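Local coordinates for mitogen-activated protein kinase, putative (Map kinase-like protein) (Leishmania major, PDB 3PG1), which probably acts as an ATP-dependent serine/threonine protein kinase of the MAP kinase family, at residues A[115-120]-A[165-170]. Residues are numbered along the deposited sequence; the frame is centred on the assembly and turned at random. Where two conformers were deposited one is given.
Sequences LMRTDL and ILLADN
Thr118 and Leu167 form a hydrogen-bonded antiparallel pair, and beside them Asp119 and Leu166 make a non-hydrogen-bonded one, where the hinge of this protein kinase fold reaches the C-terminal lobe and lies against the strand that follows the catalytic loop. Thr118 N donates to Leu167 O, and Leu167 N returns a bond of 3.0 Å to Thr118 O, its N-H aimed straight at the oxygen but coming from above the carbonyl plane. Arg117 and Thr118 both face Leu167, a classic beta bulge that shows how one extra residue can be absorbed without breaking the pairing. Next along, Leu120 N, in the first turn of helix 120-125, reaches Ile165 O at 2.8 Å, while Asp119 N-caps that helix through OD2 to Gln122 N.

The two faces of the sheet differ. On that of Asp119 and Leu166, the Met116 chain bends at chi2 (-62°) and crosses the Leu166 side chain at about a right angle, with Met116 CG 3.7 Å from Leu166 CD1, and Met116 SD lies against Ala168 CB. On the other, the Thr118 and Leu167 side chains lie side by side, pointing the same way, with CG2 of the first on CB of the second, and the Leu167 methyl CD2 packs against the backbone at Leu120 N. Leu120 and Ile165 are likewise aligned, both reaching Val223 of helix 214-229.

The Arg117 guanidinium, hydrogen-bonded through NH2 to Asn171, has Thr118 CG2 on one face, 3.3 Å above its plane and offset toward the rim, and Asp169 CA at its edge.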
ATOM      1  N   LEU A 115       2.443 -12.665   9.740  1.00 58.08           N
ATOM      2  CA  LEU A 115       2.377 -11.517  10.640  1.00 58.36           C
ATOM      3  C   LEU A 115       3.795 -10.941  10.721  1.00 59.05           C
ATOM      4  O   LEU A 115       4.725 -11.635  11.154  1.00 58.82           O
ATOM      5  CB  LEU A 115       1.870 -11.943  12.024  1.00 61.38           C
ATOM      6  CG  LEU A 115       1.534 -10.823  13.015  1.00 68.09           C
ATOM      7  CD1 LEU A 115       0.169 -10.202  12.711  1.00 67.23           C
ATOM      8  CD2 LEU A 115       1.518 -11.365  14.424  1.00 72.87           C
ATOM      9  N   MET A 116       3.973  -9.711  10.222  1.00 51.32           N
ATOM     10  CA  MET A 116       5.278  -9.068  10.219  1.00 50.77           C
ATOM     11  C   MET A 116       5.664  -8.498  11.586  1.00 55.39           C
ATOM     12  O   MET A 116       4.780  -8.183  12.393  1.00 58.36           O
ATOM     13  CB  MET A 116       5.358  -8.017   9.105  1.00 50.84           C
ATOM     14  CG  MET A 116       5.146  -8.612   7.733  1.00 52.35           C
ATOM     15  SD  MET A 116       6.418  -9.831   7.348  1.00 56.19           S
ATOM     16  CE  MET A 116       5.720 -10.563   5.965  1.00 50.90           C
ATOM     17  N   ARG A 117       6.975  -8.398  11.856  1.00 61.89           N
ATOM     18  CA  ARG A 117       7.488  -7.887  13.133  1.00 61.15           C
ATOM     19  C   ARG A 117       7.000  -6.466  13.421  1.00 57.98           C
ATOM     20  O   ARG A 117       6.467  -6.209  14.489  1.00 55.93           O
ATOM     21  CB  ARG A 117       9.030  -7.943  13.149  1.00 62.72           C
ATOM     22  CG  ARG A 117       9.652  -7.584  14.505  1.00 74.61           C
ATOM     23  CD  ARG A 117      11.174  -7.594  14.488  1.00 84.30           C
ATOM     24  NE  ARG A 117      11.750  -6.737  13.443  1.00 89.27           N
ATOM     25  CZ  ARG A 117      12.016  -5.441  13.583  1.00 95.80           C
ATOM     26  NH1 ARG A 117      11.742  -4.816  14.723  1.00 83.12           N
ATOM     27  NH2 ARG A 117      12.550  -4.758  12.580  1.00 74.93           N
ATOM     28  N   THR A 118       7.141  -5.553  12.441  1.00 50.82           N
ATOM     29  CA  THR A 118       6.778  -4.154  12.620  1.00 48.51           C
ATOM     30  C   THR A 118       6.526  -3.503  11.261  1.00 47.31           C
ATOM     31  O   THR A 118       6.464  -4.183  10.236  1.00 44.98           O
ATOM     32  CB  THR A 118       7.893  -3.440  13.459  1.00 53.48           C
ATOM     33  OG1 THR A 118       7.438  -2.160  13.863  1.00 55.89           O
ATOM     34  CG2 THR A 118       9.241  -3.312  12.720  1.00 44.68           C
ATOM     35  N   ASP A 119       6.341  -2.194  11.268  1.00 42.07           N
ATOM     36  CA  ASP A 119       6.194  -1.409  10.055  1.00 38.75           C
ATOM     37  C   ASP A 119       7.189  -0.255  10.119  1.00 41.08           C
ATOM     38  O   ASP A 119       7.797  -0.025  11.167  1.00 41.08           O
ATOM     39  CB  ASP A 119       4.739  -0.957   9.819  1.00 39.38           C
ATOM     40  CG  ASP A 119       4.127  -0.156  10.946  1.00 50.97           C
ATOM     41  OD1 ASP A 119       3.143  -0.627  11.533  1.00 58.52           O
ATOM     42  OD2 ASP A 119       4.594   0.962  11.198  1.00 52.32           O
ATOM     43  N   LEU A 120       7.387   0.433   8.995  1.00 35.76           N
ATOM     44  CA  LEU A 120       8.337   1.532   8.885  1.00 34.35           C
ATOM     45  C   LEU A 120       7.942   2.769   9.680  1.00 39.45           C
ATOM     46  O   LEU A 120       8.830   3.453  10.191  1.00 40.26           O
ATOM     47  CB  LEU A 120       8.570   1.862   7.431  1.00 31.76           C
ATOM     48  CG  LEU A 120       9.767   2.755   7.097  1.00 36.03           C
ATOM     49  CD1 LEU A 120      11.091   2.096   7.479  1.00 37.28           C
ATOM     50  CD2 LEU A 120       9.748   3.112   5.612  1.00 32.43           C
ATOM     51  N   ILE A 165       4.385  -0.192   4.915  1.00 31.60           N
ATOM     52  CA  ILE A 165       5.688  -0.712   4.510  1.00 30.49           C
ATOM     53  C   ILE A 165       6.094  -1.533   5.719  1.00 37.30           C
ATOM     54  O   ILE A 165       6.390  -0.960   6.768  1.00 36.85           O
ATOM     55  CB  ILE A 165       6.706   0.398   4.143  1.00 31.91           C
ATOM     56  CG1 ILE A 165       6.234   1.179   2.883  1.00 28.45           C
ATOM     57  CG2 ILE A 165       8.100  -0.249   3.907  1.00 31.40           C
ATOM     58  CD1 ILE A 165       6.925   2.541   2.676  1.00 30.74           C
ATOM     59  N   LEU A 166       6.045  -2.869   5.578  1.00 35.59           N
ATOM     60  CA  LEU A 166       6.294  -3.848   6.658  1.00 38.09           C
ATOM     61  C   LEU A 166       7.712  -4.383   6.677  1.00 43.17           C
ATOM     62  O   LEU A 166       8.340  -4.522   5.623  1.00 41.06           O
ATOM     63  CB  LEU A 166       5.303  -5.038   6.558  1.00 38.91           C
ATOM     64  CG  LEU A 166       3.806  -4.690   6.347  1.00 42.37           C
ATOM     65  CD1 LEU A 166       2.926  -5.957   6.473  1.00 44.28           C
ATOM     66  CD2 LEU A 166       3.329  -3.604   7.340  1.00 39.82           C
ATOM     67  N   LEU A 167       8.209  -4.668   7.891  1.00 42.65           N
ATOM     68  CA  LEU A 167       9.546  -5.181   8.161  1.00 44.33           C
ATOM     69  C   LEU A 167       9.359  -6.577   8.815  1.00 50.97           C
ATOM     70  O   LEU A 167       8.643  -6.703   9.813  1.00 48.35           O
ATOM     71  CB  LEU A 167      10.254  -4.288   9.219  1.00 46.61           C
ATOM     72  CG  LEU A 167      10.852  -2.898   8.925  1.00 52.25           C
ATOM     73  CD1 LEU A 167      12.288  -2.966   8.567  1.00 54.41           C
ATOM     74  CD2 LEU A 167       9.966  -1.970   8.118  1.00 53.42           C
ATOM     75  N   ALA A 168      10.011  -7.608   8.272  1.00 51.31           N
ATOM     76  CA  ALA A 168       9.962  -8.955   8.862  1.00 54.13           C
ATOM     77  C   ALA A 168      10.989  -8.980   9.999  1.00 61.89           C
ATOM     78  O   ALA A 168      11.756  -8.023  10.123  1.00 58.75           O
ATOM     79  CB  ALA A 168      10.315  -9.994   7.807  1.00 54.38           C
ATOM     80  N   ASP A 169      11.030 -10.067  10.825  1.00 66.15           N
ATOM     81  CA  ASP A 169      12.022 -10.189  11.910  1.00 68.99           C
ATOM     82  C   ASP A 169      13.432 -10.072  11.329  1.00 73.21           C
ATOM     83  O   ASP A 169      14.310  -9.457  11.939  1.00 73.78           O
ATOM     84  CB  ASP A 169      11.854 -11.514  12.674  1.00 74.46           C
ATOM     85  CG  ASP A 169      10.551 -11.605  13.436  1.00 94.38           C
ATOM     86  OD1 ASP A 169       9.591 -12.202  12.899  1.00 96.88           O
ATOM     87  OD2 ASP A 169      10.488 -11.079  14.573  1.00103.38           O
ATOM     88  N   ASN A 170      13.607 -10.628  10.117  1.00 69.62           N
ATOM     89  CA  ASN A 170      14.829 -10.650   9.320  0.50 69.24           C
ATOM     90  C   ASN A 170      15.064  -9.322   8.560  1.00 71.71           C
ATOM     91  O   ASN A 170      15.944  -9.253   7.697  1.00 71.45           O
ATOM     92  CB  ASN A 170      14.784 -11.856   8.348  0.50 70.92           C
ATOM     93  CG  ASN A 170      13.395 -12.392   8.016  0.50 88.78           C
ATOM     94  OD1 ASN A 170      12.553 -12.654   8.890  0.50 76.38           O
ATOM     95  ND2 ASN A 170      13.144 -12.619   6.742  0.50 82.48           N
TER
HETATM   96  O   HOH W   1       7.787 -11.640  10.708  1.00 65.37           O